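Local coordinates for AlyGC (Glaciecola chathamensis, PDB 5GKD), which cleaves the polysaccharide alginate, probably by the calcium-assisted beta-elimination expected of a family 6 polysaccharide lyase, at residues G254-T260 against E278-Y283; N275-G279 against R392-L398; S287-N293 against H321-G327; A309-T315 against S339-L345. All blocks are in the same frame, centred on the assembly; numbering follows the deposited sequence.

Contact 1 (G254-T260 against E278-Y283); sequences GNGVDHT and EGLTGY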
loop_
_atom_site.group_PDB
_atom_site.type_symbol
_atom_site.label_atom_id
_atom_site.label_comp_id
_atom_site.label_asym_id
_atom_site.label_seq_id
_atom_site.Cartn_x
_atom_site.Cartn_y
_atom_site.Cartn_z
ATOM N N GLY A 254 -0.337 -30.542 22.680
ATOM C CA GLY A 254 0.257 -29.213 22.654
ATOM C C GLY A 254 1.771 -29.218 22.681
ATOM O O GLY A 254 2.403 -28.321 22.122
ATOM N N ASN A 255 2.374 -30.209 23.336
ATOM C CA ASN A 255 3.835 -30.302 23.479
ATOM C C ASN A 255 4.449 -29.064 24.123
ATOM O O ASN A 255 5.617 -28.774 23.907
ATOM C CB ASN A 255 4.525 -30.554 22.133
ATOM C CG ASN A 255 4.368 -31.968 21.658
ATOM O OD1 ASN A 255 4.000 -32.849 22.424
ATOM N ND2 ASN A 255 4.658 -32.201 20.383
ATOM N N GLY A 256 3.686 -28.314 24.911
ATOM C CA GLY A 256 4.237 -27.117 25.519
ATOM C C GLY A 256 4.487 -25.944 24.587
ATOM O O GLY A 256 5.072 -24.950 25.016
ATOM N N VAL A 257 4.048 -26.014 23.334
ATOM C CA VAL A 257 4.218 -24.892 22.412
ATOM C C VAL A 257 3.316 -23.730 22.822
ATOM O O VAL A 257 2.204 -23.923 23.336
ATOM C CB VAL A 257 3.937 -25.355 20.967
ATOM C CG1 VAL A 257 3.870 -24.177 20.001
ATOM C CG2 VAL A 257 5.009 -26.340 20.522
ATOM N N ASP A 258 3.810 -22.510 22.597
ATOM C CA ASP A 258 3.149 -21.294 23.053
ATOM C C ASP A 258 1.756 -21.167 22.454
ATOM O O ASP A 258 1.552 -21.408 21.267
ATOM C CB ASP A 258 3.986 -20.053 22.670
ATOM C CG ASP A 258 3.678 -18.829 23.546
ATOM O OD1 ASP A 258 3.335 -19.041 24.735
ATOM O OD2 ASP A 258 3.784 -17.654 23.077
ATOM N N HIS A 259 0.798 -20.777 23.284
ATOM C CA HIS A 259 -0.555 -20.462 22.835
ATOM C C HIS A 259 -1.288 -21.659 22.205
ATOM O O HIS A 259 -2.128 -21.481 21.324
ATOM C CB HIS A 259 -0.534 -19.275 21.863
ATOM C CG HIS A 259 -0.286 -17.957 22.525
ATOM N ND1 HIS A 259 -1.127 -17.436 23.483
ATOM C CD2 HIS A 259 0.705 -17.053 22.365
ATOM C CE1 HIS A 259 -0.665 -16.268 23.886
ATOM N NE2 HIS A 259 0.446 -16.010 23.222
ATOM N N THR A 260 -1.022 -22.884 22.644
ATOM C CA THR A 260 -1.818 -24.038 22.227
ATOM C C THR A 260 -3.058 -24.213 23.122
ATOM O O THR A 260 -2.935 -24.284 24.348
ATOM C CB THR A 260 -0.969 -25.314 22.263
ATOM O OG1 THR A 260 -0.236 -25.381 23.491
ATOM C CG2 THR A 260 -0.005 -25.371 21.111
ATOM N N GLU A 278 -3.226 -32.473 26.362
ATOM C CA GLU A 278 -1.900 -32.579 26.946
ATOM C C GLU A 278 -1.020 -31.432 26.485
ATOM O O GLU A 278 -0.962 -31.123 25.298
ATOM C CB GLU A 278 -1.214 -33.909 26.576
ATOM C CG GLU A 278 0.167 -34.063 27.175
ATOM C CD GLU A 278 0.830 -35.383 26.814
ATOM O OE1 GLU A 278 0.152 -36.276 26.266
ATOM O OE2 GLU A 278 2.040 -35.529 27.079
ATOM N N GLY A 279 -0.308 -30.839 27.438
ATOM C CA GLY A 279 0.755 -29.887 27.162
ATOM C C GLY A 279 0.279 -28.619 26.497
ATOM O O GLY A 279 0.970 -28.090 25.616
ATOM N N LEU A 280 -0.880 -28.118 26.900
ATOM C CA LEU A 280 -1.501 -26.937 26.317
ATOM C C LEU A 280 -1.193 -25.723 27.176
ATOM O O LEU A 280 -1.451 -25.731 28.382
ATOM C CB LEU A 280 -3.013 -27.123 26.215
ATOM C CG LEU A 280 -3.450 -28.361 25.443
ATOM C CD1 LEU A 280 -4.966 -28.434 25.412
ATOM C CD2 LEU A 280 -2.896 -28.264 24.028
ATOM N N THR A 281 -0.661 -24.677 26.556
ATOM C CA THR A 281 -0.156 -23.539 27.299
ATOM C C THR A 281 -1.021 -22.299 27.176
ATOM O O THR A 281 -0.677 -21.277 27.763
ATOM C CB THR A 281 1.261 -23.190 26.839
ATOM O OG1 THR A 281 1.186 -22.665 25.516
ATOM C CG2 THR A 281 2.115 -24.411 26.810
ATOM N N GLY A 282 -2.111 -22.345 26.437
ATOM C CA GLY A 282 -2.846 -21.126 26.164
ATOM C C GLY A 282 -3.659 -20.657 27.342
ATOM O O GLY A 282 -3.863 -21.378 28.314
ATOM N N TYR A 283 -4.172 -19.436 27.225
ATOM C CA TYR A 283 -4.970 -18.829 28.284
ATOM C C TYR A 283 -6.091 -18.005 27.662
ATOM O O TYR A 283 -6.158 -17.826 26.449
ATOM C CB TYR A 283 -4.108 -17.968 29.225
ATOM C CG TYR A 283 -3.307 -16.883 28.546
ATOM C CD1 TYR A 283 -3.863 -15.638 28.290
ATOM C CD2 TYR A 283 -1.992 -17.103 28.159
ATOM C CE1 TYR A 283 -3.130 -14.643 27.672
ATOM C CE2 TYR A 283 -1.260 -16.120 27.540
ATOM C CZ TYR A 283 -1.830 -14.892 27.302
ATOM O OH TYR A 283 -1.087 -13.917 26.686
HETATM O O HOH W 1 1.594 -32.774 24.529
HETATM O O HOH W 2 0.282 -19.581 25.944
HETATM O O HOH W 3 -3.505 -18.483 24.264
#
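Thr281 pushes its hydroxyl into the turn Val257-Thr260. Thr281 OG1 donates to Val257 O at 2.7 Å, from 35° above the carbonyl plane. With chi1 at 69°, OG1 sits between its own backbone N and carbonyl carbon, and CG2 lies against Gly256 O. Thr260 OG1 also donates to Val257 O, so two hydroxyls grip this oxygen. Thr260 OG1 in turn accepts from Thr281 N at 3.2 Å, and the two threonines interlock. Further along, the His259 and Tyr283 rings meet obliquely, planes at 49°. The Tyr283 OH lies at the edge of the imidazole, 3.7 Å from His259 CE1. A water joins His259 ND1 to Tyr283 N. The other imidazole nitrogen, NE2, bonds His637, and Phe634 stacks on the ring. Leu280 CD2 rests on Gly254 CA at 3.6 Å. Backbone bonds run from Gly254 N to Glu278 O and from Gly256 N to Gly279 O. Gly254-Val257 form a type I' turn and Val257-Thr260 a type II turn. These are stacked loops, each leaving the equivalent strand of successive coils, as in a parallel beta-helix.

Contact 2 (N275-G279 against R392-L398); sequences NYLEG and RHDNGLL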
loop_
_atom_site.group_PDB
_atom_site.type_symbol
_atom_site.label_atom_id
_atom_site.label_comp_id
_atom_site.label_asym_id
_atom_site.label_seq_id
_atom_site.Cartn_x
_atom_site.Cartn_y
_atom_site.Cartn_z
ATOM N N ASN A 275 -12.434 -36.472 25.738
ATOM C CA ASN A 275 -11.352 -35.802 25.033
ATOM C C ASN A 275 -10.066 -35.797 25.859
ATOM O O ASN A 275 -10.088 -35.646 27.082
ATOM C CB ASN A 275 -11.732 -34.358 24.687
ATOM C CG ASN A 275 -12.981 -34.276 23.844
ATOM O OD1 ASN A 275 -12.963 -34.572 22.642
ATOM N ND2 ASN A 275 -14.078 -33.875 24.467
ATOM N N TYR A 276 -8.936 -35.904 25.165
ATOM C CA TYR A 276 -7.619 -35.969 25.781
ATOM C C TYR A 276 -6.815 -34.730 25.412
ATOM O O TYR A 276 -6.648 -34.433 24.224
ATOM C CB TYR A 276 -6.887 -37.239 25.334
ATOM C CG TYR A 276 -5.501 -37.401 25.904
ATOM C CD1 TYR A 276 -4.398 -36.790 25.307
ATOM C CD2 TYR A 276 -5.293 -38.167 27.036
ATOM C CE1 TYR A 276 -3.138 -36.952 25.824
ATOM C CE2 TYR A 276 -4.044 -38.333 27.562
ATOM C CZ TYR A 276 -2.971 -37.727 26.958
ATOM O OH TYR A 276 -1.735 -37.915 27.485
ATOM N N LEU A 277 -6.292 -34.039 26.427
ATOM C CA LEU A 277 -5.645 -32.735 26.289
ATOM C C LEU A 277 -4.327 -32.745 27.057
ATOM O O LEU A 277 -4.311 -32.988 28.269
ATOM C CB LEU A 277 -6.557 -31.610 26.806
ATOM C CG LEU A 277 -7.922 -31.377 26.139
ATOM C CD1 LEU A 277 -8.982 -32.338 26.612
ATOM C CD2 LEU A 277 -8.407 -29.949 26.352
ATOM N N GLU A 278 -3.226 -32.473 26.362
ATOM C CA GLU A 278 -1.900 -32.579 26.946
ATOM C C GLU A 278 -1.020 -31.432 26.485
ATOM O O GLU A 278 -0.962 -31.123 25.298
ATOM C CB GLU A 278 -1.214 -33.909 26.576
ATOM C CG GLU A 278 0.167 -34.063 27.175
ATOM C CD GLU A 278 0.830 -35.383 26.814
ATOM O OE1 GLU A 278 0.152 -36.276 26.266
ATOM O OE2 GLU A 278 2.040 -35.529 27.079
ATOM N N GLY A 279 -0.308 -30.839 27.438
ATOM C CA GLY A 279 0.755 -29.887 27.162
ATOM C C GLY A 279 0.279 -28.619 26.497
ATOM O O GLY A 279 0.970 -28.090 25.616
ATOM N N ARG A 392 2.248 -43.805 29.722
ATOM C CA ARG A 392 1.743 -43.705 28.359
ATOM C C ARG A 392 1.462 -45.086 27.780
ATOM O O ARG A 392 2.363 -45.917 27.695
ATOM C CB ARG A 392 2.745 -42.955 27.492
ATOM C CG ARG A 392 2.099 -42.300 26.289
ATOM C CD ARG A 392 3.072 -41.427 25.557
ATOM N NE ARG A 392 3.505 -40.258 26.322
ATOM C CZ ARG A 392 2.767 -39.165 26.492
ATOM N NH1 ARG A 392 1.541 -39.113 25.989
ATOM N NH2 ARG A 392 3.250 -38.127 27.172
ATOM N N HIS A 393 0.217 -45.323 27.374
ATOM C CA HIS A 393 -0.164 -46.560 26.718
ATOM C C HIS A 393 0.352 -46.586 25.273
ATOM O O HIS A 393 0.910 -45.612 24.761
ATOM C CB HIS A 393 -1.679 -46.724 26.734
ATOM C CG HIS A 393 -2.235 -47.147 28.057
ATOM N ND1 HIS A 393 -3.476 -47.727 28.184
ATOM C CD2 HIS A 393 -1.724 -47.075 29.308
ATOM C CE1 HIS A 393 -3.709 -47.998 29.457
ATOM N NE2 HIS A 393 -2.659 -47.614 30.161
ATOM N N ASP A 394 0.132 -47.726 24.601
ATOM C CA ASP A 394 0.553 -47.879 23.209
ATOM C C ASP A 394 -0.151 -46.893 22.287
ATOM O O ASP A 394 0.401 -46.515 21.255
ATOM C CB ASP A 394 0.288 -49.307 22.714
ATOM C CG ASP A 394 1.254 -50.332 23.301
ATOM O OD1 ASP A 394 2.366 -49.947 23.731
ATOM O OD2 ASP A 394 0.894 -51.532 23.328
ATOM N N ASN A 395 -1.360 -46.479 22.629
ATOM C CA ASN A 395 -2.070 -45.549 21.778
ATOM C C ASN A 395 -1.511 -44.136 21.861
ATOM O O ASN A 395 -2.115 -43.206 21.332
ATOM C CB ASN A 395 -3.557 -45.561 22.128
ATOM C CG ASN A 395 -3.843 -45.005 23.518
ATOM O OD1 ASN A 395 -2.939 -44.623 24.246
ATOM N ND2 ASN A 395 -5.111 -44.944 23.874
ATOM N N GLY A 396 -0.376 -43.964 22.537
ATOM C CA GLY A 396 0.254 -42.675 22.720
ATOM C C GLY A 396 -0.315 -41.797 23.817
ATOM O O GLY A 396 0.149 -40.663 23.970
ATOM N N LEU A 397 -1.291 -42.266 24.588
ATOM C CA LEU A 397 -1.943 -41.426 25.578
ATOM C C LEU A 397 -1.580 -41.842 27.002
ATOM O O LEU A 397 -1.359 -43.022 27.289
ATOM C CB LEU A 397 -3.458 -41.463 25.409
ATOM C CG LEU A 397 -4.031 -41.144 24.028
ATOM C CD1 LEU A 397 -5.540 -41.215 24.081
ATOM C CD2 LEU A 397 -3.565 -39.783 23.549
ATOM N N LEU A 398 -1.561 -40.849 27.896
ATOM C CA LEU A 398 -1.261 -41.066 29.305
ATOM C C LEU A 398 -2.496 -41.510 30.075
ATOM O O LEU A 398 -3.582 -40.946 29.913
ATOM C CB LEU A 398 -0.711 -39.782 29.931
ATOM C CG LEU A 398 0.673 -39.340 29.475
ATOM C CD1 LEU A 398 0.955 -37.929 29.967
ATOM C CD2 LEU A 398 1.715 -40.313 29.995
#
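Residues 275-279, on strand 271-278, pass the 392-398 loop without backbone pairing, the CA atoms of Tyr276 and Leu397 being 7.9 Å apart. Side chains make most of the contact, with one backbone N-H, that of Leu398. Leu397 CD2 sits over one face of the Tyr276 ring, 3.7 Å from its centroid and 17° off the normal, a CH-pi contact. The Tyr276 side chain leaves with CG anti to the backbone N (chi1 179°), which carries OH across to the loop. There Tyr276 OH accepts from Leu398 N at 3.0 Å and donates to Glu278 OE1 at 2.8 Å. The loop, with a type I turn at His393-Gly396 and an Asx turn at Asn395, thus lies against the outside of a beta-helix strand. Arg392 meets the extended Glu278 end-on in a salt bridge, the two flat groups nearly coplanar at 8°. Arg392 NH2 donates to Glu278 OE2 at 2.9 Å. Arg392 NH1 donates to the syn lone pair of Glu278 OE1 at 3.2 Å. Gly396 O takes a further bond from Arg392 NH1 at 2.9 Å, which helps fix the guanidinium. Leu398 CG lies against one guanidinium face.

Contact 3 (S287-N293 against H321-G327); sequences SGLTVMN and HIQFAAG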
loop_
_atom_site.group_PDB
_atom_site.type_symbol
_atom_site.label_atom_id
_atom_site.label_comp_id
_atom_site.label_asym_id
_atom_site.label_seq_id
_atom_site.Cartn_x
_atom_site.Cartn_y
_atom_site.Cartn_z
ATOM N N SER A 287 -7.419 -21.056 26.162
ATOM C CA SER A 287 -7.103 -22.005 27.221
ATOM C C SER A 287 -7.309 -23.450 26.758
ATOM O O SER A 287 -8.007 -23.730 25.779
ATOM C CB SER A 287 -7.968 -21.748 28.456
ATOM O OG SER A 287 -7.771 -20.434 28.950
ATOM N N GLY A 288 -6.696 -24.375 27.499
ATOM C CA GLY A 288 -6.957 -25.788 27.275
ATOM C C GLY A 288 -8.423 -26.138 27.435
ATOM O O GLY A 288 -8.969 -26.928 26.669
ATOM N N LEU A 289 -9.085 -25.551 28.427
ATOM C CA LEU A 289 -10.519 -25.727 28.581
ATOM C C LEU A 289 -11.106 -24.388 28.990
ATOM O O LEU A 289 -10.638 -23.782 29.956
ATOM C CB LEU A 289 -10.842 -26.791 29.631
ATOM C CG LEU A 289 -12.073 -27.708 29.521
ATOM C CD1 LEU A 289 -12.569 -28.154 30.922
ATOM C CD2 LEU A 289 -13.203 -27.180 28.643
ATOM N N THR A 290 -12.131 -23.942 28.272
ATOM C CA THR A 290 -12.718 -22.629 28.493
ATOM C C THR A 290 -14.231 -22.741 28.514
ATOM O O THR A 290 -14.821 -23.230 27.550
ATOM C CB THR A 290 -12.314 -21.640 27.386
ATOM O OG1 THR A 290 -10.889 -21.593 27.278
ATOM C CG2 THR A 290 -12.854 -20.255 27.692
ATOM N N VAL A 291 -14.854 -22.243 29.575
ATOM C CA VAL A 291 -16.298 -22.100 29.632
ATOM C C VAL A 291 -16.582 -20.608 29.750
ATOM O O VAL A 291 -16.289 -19.988 30.780
ATOM C CB VAL A 291 -16.923 -22.885 30.791
ATOM C CG1 VAL A 291 -18.439 -22.867 30.673
ATOM C CG2 VAL A 291 -16.419 -24.325 30.795
ATOM N N MET A 292 -17.138 -20.028 28.696
ATOM C CA MET A 292 -17.253 -18.582 28.603
ATOM C C MET A 292 -18.485 -18.046 29.324
ATOM O O MET A 292 -19.491 -18.739 29.502
ATOM C CB MET A 292 -17.303 -18.140 27.143
ATOM C CG MET A 292 -15.945 -17.959 26.500
ATOM S SD MET A 292 -16.025 -17.037 24.947
ATOM C CE MET A 292 -16.444 -15.393 25.538
ATOM N N ASN A 293 -18.381 -16.792 29.746
ATOM C CA ASN A 293 -19.547 -15.968 30.017
ATOM C C ASN A 293 -20.168 -15.522 28.705
ATOM O O ASN A 293 -19.472 -15.349 27.709
ATOM C CB ASN A 293 -19.160 -14.734 30.838
ATOM C CG ASN A 293 -19.543 -14.868 32.302
ATOM O OD1 ASN A 293 -19.585 -15.964 32.829
ATOM N ND2 ASN A 293 -19.874 -13.752 32.939
ATOM N N HIS A 321 -4.088 -23.756 31.761
ATOM C CA HIS A 321 -5.232 -22.932 32.131
ATOM C C HIS A 321 -6.548 -23.632 31.821
ATOM O O HIS A 321 -6.800 -24.025 30.677
ATOM C CB HIS A 321 -5.160 -21.565 31.449
ATOM C CG HIS A 321 -3.977 -20.755 31.879
ATOM N ND1 HIS A 321 -3.953 -20.047 33.059
ATOM C CD2 HIS A 321 -2.766 -20.572 31.308
ATOM C CE1 HIS A 321 -2.784 -19.449 33.190
ATOM N NE2 HIS A 321 -2.045 -19.754 32.142
ATOM N N ILE A 322 -7.376 -23.776 32.852
ATOM C CA ILE A 322 -8.774 -24.158 32.743
ATOM C C ILE A 322 -9.561 -22.974 33.273
ATOM O O ILE A 322 -9.478 -22.663 34.465
ATOM C CB ILE A 322 -9.103 -25.425 33.550
ATOM C CG1 ILE A 322 -8.369 -26.652 33.007
ATOM C CG2 ILE A 322 -10.603 -25.653 33.581
ATOM C CD1 ILE A 322 -8.538 -27.875 33.914
ATOM N N GLN A 323 -10.333 -22.314 32.417
ATOM C CA GLN A 323 -10.914 -21.030 32.779
ATOM C C GLN A 323 -12.430 -21.088 32.679
ATOM O O GLN A 323 -12.983 -21.393 31.616
ATOM C CB GLN A 323 -10.310 -19.921 31.923
ATOM C CG GLN A 323 -8.799 -19.849 32.126
ATOM C CD GLN A 323 -8.175 -18.497 31.762
ATOM O OE1 GLN A 323 -8.778 -17.677 31.077
ATOM N NE2 GLN A 323 -6.954 -18.271 32.230
ATOM N N PHE A 324 -13.098 -20.805 33.794
ATOM C CA PHE A 324 -14.548 -20.794 33.866
ATOM C C PHE A 324 -15.030 -19.354 33.929
ATOM O O PHE A 324 -14.389 -18.500 34.549
ATOM C CB PHE A 324 -15.050 -21.568 35.090
ATOM C CG PHE A 324 -14.631 -23.014 35.119
ATOM C CD1 PHE A 324 -15.177 -23.928 34.231
ATOM C CD2 PHE A 324 -13.744 -23.470 36.064
ATOM C CE1 PHE A 324 -14.813 -25.269 34.280
ATOM C CE2 PHE A 324 -13.384 -24.812 36.119
ATOM C CZ PHE A 324 -13.918 -25.705 35.228
ATOM N N ALA A 325 -16.169 -19.099 33.290
ATOM C CA ALA A 325 -16.714 -17.753 33.135
ATOM C C ALA A 325 -15.725 -16.807 32.452
ATOM O O ALA A 325 -15.736 -15.598 32.689
ATOM C CB ALA A 325 -17.171 -17.194 34.480
ATOM N N ALA A 326 -14.874 -17.344 31.583
ATOM C CA ALA A 326 -13.901 -16.523 30.869
ATOM C C ALA A 326 -14.588 -15.477 29.993
ATOM O O ALA A 326 -15.639 -15.721 29.407
ATOM C CB ALA A 326 -12.997 -17.408 30.012
ATOM N N GLY A 327 -13.983 -14.305 29.907
ATOM C CA GLY A 327 -14.597 -13.197 29.216
ATOM C C GLY A 327 -15.568 -12.393 30.049
ATOM O O GLY A 327 -16.198 -11.470 29.516
HETATM O O HOH W 4 -3.854 -24.059 28.817
#
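Val291 and Phe324 meet on the face of the sheet that also carries Leu289 and Ile322. From Val291 CB, 4.0 Å from Phe324 CD1, the side chain forks. CG1 stands anti to the backbone N (chi1 -171°). This leaves Val291 CG2 beside that N, at the edge of the Phe324 ring, 3.7 Å from Phe324 CD1. The same CG2 also packs on Ile311 of strand 310-317, which belongs to another sheet of the coil. Phe366 meets the Phe324 ring edge-to-face. Leu289 CB lies against Ile322 CG2 on this face. On the face of Thr290 and Met292, Thr290 CG2 touches Ala326 CB at 3.7 Å. The backbones pair in parallel. Gln323 N bonds Leu289 O, and Val291 N bonds Gln323 O, both at 2.9 Å and both nearly straight. The register then slips by one at a beta bulge, and Val291 O accepts from Ala326 N at 3.1 Å. Past the bulge, Asn293 N donates to Ala326 O, and Asn293 OD1 lies close to Ala325 CB. The Asn293 amide nitrogen bonds Arg332 O and Asp359. The Met292 side chain packs on Arg264, a carbonate-site residue, and lies about 6 Å from the ion. This is the parallel ladder of neighbouring beta-helix coils, beside the carbonate pocket.

Contact 4 (A309-T315 against S339-L345); sequences ALIENNT and SNMNNNL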
loop_
_atom_site.group_PDB
_atom_site.type_symbol
_atom_site.label_atom_id
_atom_site.label_comp_id
_atom_site.label_asym_id
_atom_site.label_seq_id
_atom_site.Cartn_x
_atom_site.Cartn_y
_atom_site.Cartn_z
ATOM N N ALA A 309 -24.246 -27.230 29.644
ATOM C CA ALA A 309 -23.038 -27.913 29.196
ATOM C C ALA A 309 -22.817 -29.186 30.007
ATOM O O ALA A 309 -23.166 -29.266 31.187
ATOM C CB ALA A 309 -21.816 -27.003 29.333
ATOM N N LEU A 310 -22.229 -30.188 29.363
ATOM C CA LEU A 310 -21.875 -31.451 30.010
ATOM C C LEU A 310 -20.428 -31.775 29.662
ATOM O O LEU A 310 -20.098 -32.007 28.493
ATOM C CB LEU A 310 -22.812 -32.569 29.563
ATOM C CG LEU A 310 -23.057 -33.829 30.404
ATOM C CD1 LEU A 310 -22.917 -35.041 29.507
ATOM C CD2 LEU A 310 -22.196 -33.968 31.653
ATOM N N ILE A 311 -19.568 -31.786 30.665
ATOM C CA ILE A 311 -18.126 -31.924 30.482
ATOM C C ILE A 311 -17.698 -33.145 31.293
ATOM O O ILE A 311 -17.521 -33.048 32.510
ATOM C CB ILE A 311 -17.378 -30.654 30.919
ATOM C CG1 ILE A 311 -17.959 -29.427 30.207
ATOM C CG2 ILE A 311 -15.901 -30.782 30.668
ATOM C CD1 ILE A 311 -17.351 -28.100 30.583
ATOM N N GLU A 312 -17.539 -34.303 30.650
ATOM C CA GLU A 312 -17.256 -35.500 31.428
ATOM C C GLU A 312 -16.196 -36.364 30.769
ATOM O O GLU A 312 -16.025 -36.358 29.551
ATOM C CB GLU A 312 -18.537 -36.329 31.700
ATOM C CG GLU A 312 -19.027 -37.152 30.540
ATOM C CD GLU A 312 -20.492 -37.551 30.669
ATOM O OE1 GLU A 312 -21.077 -37.416 31.778
ATOM O OE2 GLU A 312 -21.052 -37.978 29.634
ATOM N N ASN A 313 -15.467 -37.091 31.610
ATOM C CA ASN A 313 -14.465 -38.073 31.180
ATOM C C ASN A 313 -13.410 -37.491 30.244
ATOM O O ASN A 313 -12.902 -38.176 29.361
ATOM C CB ASN A 313 -15.142 -39.282 30.547
ATOM C CG ASN A 313 -15.879 -40.106 31.577
ATOM O OD1 ASN A 313 -17.086 -40.001 31.718
ATOM N ND2 ASN A 313 -15.135 -40.907 32.328
ATOM N N ASN A 314 -13.039 -36.240 30.452
ATOM C CA ASN A 314 -11.885 -35.690 29.772
ATOM C C ASN A 314 -10.631 -35.826 30.631
ATOM O O ASN A 314 -10.677 -35.790 31.864
ATOM C CB ASN A 314 -12.149 -34.229 29.410
ATOM C CG ASN A 314 -13.406 -34.080 28.593
ATOM O OD1 ASN A 314 -13.452 -34.486 27.427
ATOM N ND2 ASN A 314 -14.456 -33.565 29.211
ATOM N N THR A 315 -9.503 -35.993 29.965
ATOM C CA THR A 315 -8.209 -36.070 30.624
ATOM C C THR A 315 -7.422 -34.819 30.287
ATOM O O THR A 315 -7.303 -34.455 29.116
ATOM C CB THR A 315 -7.437 -37.310 30.186
ATOM O OG1 THR A 315 -8.089 -38.471 30.702
ATOM C CG2 THR A 315 -5.996 -37.233 30.690
ATOM N N SER A 339 -25.190 -26.479 34.299
ATOM C CA SER A 339 -24.149 -27.275 33.671
ATOM C C SER A 339 -23.557 -28.277 34.657
ATOM O O SER A 339 -23.800 -28.218 35.867
ATOM C CB SER A 339 -23.064 -26.355 33.097
ATOM O OG SER A 339 -23.618 -25.593 32.051
ATOM N N ASN A 340 -22.752 -29.196 34.123
ATOM C CA ASN A 340 -22.195 -30.299 34.903
ATOM C C ASN A 340 -20.813 -30.672 34.396
ATOM O O ASN A 340 -20.625 -30.865 33.196
ATOM C CB ASN A 340 -23.106 -31.530 34.841
ATOM C CG ASN A 340 -24.400 -31.336 35.617
ATOM O OD1 ASN A 340 -24.436 -31.535 36.832
ATOM N ND2 ASN A 340 -25.452 -30.921 34.929
ATOM N N MET A 341 -19.863 -30.825 35.319
ATOM C CA MET A 341 -18.509 -31.271 35.002
ATOM C C MET A 341 -18.140 -32.434 35.926
ATOM O O MET A 341 -17.904 -32.223 37.122
ATOM C CB MET A 341 -17.518 -30.113 35.134
ATOM C CG MET A 341 -16.104 -30.485 34.788
ATOM S SD MET A 341 -15.092 -29.071 34.308
ATOM C CE MET A 341 -13.490 -29.869 34.201
ATOM N N ASN A 342 -18.065 -33.648 35.369
ATOM C CA ASN A 342 -17.949 -34.879 36.146
ATOM C C ASN A 342 -16.904 -35.814 35.555
ATOM O O ASN A 342 -16.682 -35.833 34.343
ATOM C CB ASN A 342 -19.255 -35.684 36.194
ATOM C CG ASN A 342 -20.470 -34.822 36.302
ATOM O OD1 ASN A 342 -20.586 -34.015 37.220
ATOM N ND2 ASN A 342 -21.391 -34.974 35.358
ATOM N N ASN A 343 -16.308 -36.633 36.426
ATOM C CA ASN A 343 -15.482 -37.777 36.033
ATOM C C ASN A 343 -14.306 -37.380 35.145
ATOM O O ASN A 343 -13.819 -38.181 34.351
ATOM C CB ASN A 343 -16.333 -38.855 35.365
ATOM C CG ASN A 343 -17.372 -39.420 36.304
ATOM O OD1 ASN A 343 -18.515 -38.978 36.320
ATOM N ND2 ASN A 343 -16.973 -40.392 37.112
ATOM N N ASN A 344 -13.835 -36.151 35.288
ATOM C CA ASN A 344 -12.653 -35.694 34.585
ATOM C C ASN A 344 -11.390 -35.996 35.393
ATOM O O ASN A 344 -11.431 -36.254 36.595
ATOM C CB ASN A 344 -12.770 -34.201 34.274
ATOM C CG ASN A 344 -13.971 -33.894 33.366
ATOM O OD1 ASN A 344 -13.934 -34.164 32.171
ATOM N ND2 ASN A 344 -15.035 -33.376 33.940
ATOM N N LEU A 345 -10.257 -35.953 34.709
ATOM C CA LEU A 345 -8.963 -36.244 35.303
ATOM C C LEU A 345 -8.013 -35.115 34.955
ATOM O O LEU A 345 -7.779 -34.833 33.775
ATOM C CB LEU A 345 -8.415 -37.587 34.815
ATOM C CG LEU A 345 -6.957 -37.909 35.159
ATOM C CD1 LEU A 345 -6.755 -38.161 36.636
ATOM C CD2 LEU A 345 -6.481 -39.119 34.370
HETATM O O HOH W 5 -25.212 -30.671 31.901
#
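Asn314 and Asn344 lie side by side and point the same way, amide planes 8° apart. Asn344 OD1 accepts twice, from Asn314 N at 2.8 Å and from Asn314 ND2 at 3.1 Å. Asn344 ND2 donates to Ile311 O at 2.9 Å, an almost straight bond of 171° that reaches the oxygen from above its carbonyl plane. Asn342 N reaches Ile311 O from the opposite face, so this oxygen is held on both sides. The asparagines also link to further coils: Asn314 OD1 accepts from Asn275 N, and Asn344 N donates to Asn369. Asn313 and Asn343 also lie side by side, amide planes nearly parallel, but Asn313 ND2 bonds Gly409 O.

Backbone bonds tie the two strands in parallel; the axes of 310-312 and 339-342 come within 4.7 Å, at 2°. Ile311 N bonds Asn340 O, and Leu345 N bonds Asn314 O, each at 2.9 Å. Before the first bridge, Ser339 OG accepts from Ala309 N and also bonds Ile337 O. A water joins Ala309 O to Asn340 ND2.

Apolar contacts are fewer. Ile311 CB lies 4.1 Å from Met341 CG, and both side chains face strand 289-292, where Val291 and Leu289 pack on them. Thr315 and Leu345 run alongside each other. Like asparagines stacked at a turn in successive coils form an asparagine ladder, a hallmark of right-handed parallel beta-helices of the pectate lyase type.

Overall arrangement
All four contacts lie in the chondroitinase B-like part of the chain. Contacts 1, 3 and 4 join equivalent parts of successive coils. Contact 1 closes before contacts 3 and 4 begin, and the segments of those two alternate along the chain. Contact 2 spans a much longer stretch, and contacts 3 and 4 lie within it. Contacts 3 and 4 have centres 14 Å apart and meet in the interior, where Phe324 touches Met341. Contact 4 meets contact 2 through neighbouring strands 271-278 and 310-317, centres 17 Å apart. Contact 1 shares Glu278 and Gly279 with contact 2. Contacts 1, 3 and 4 hold successive coils in register, with the Arg392-Leu398 loop outside and contact 3 beside the carbonate pocket.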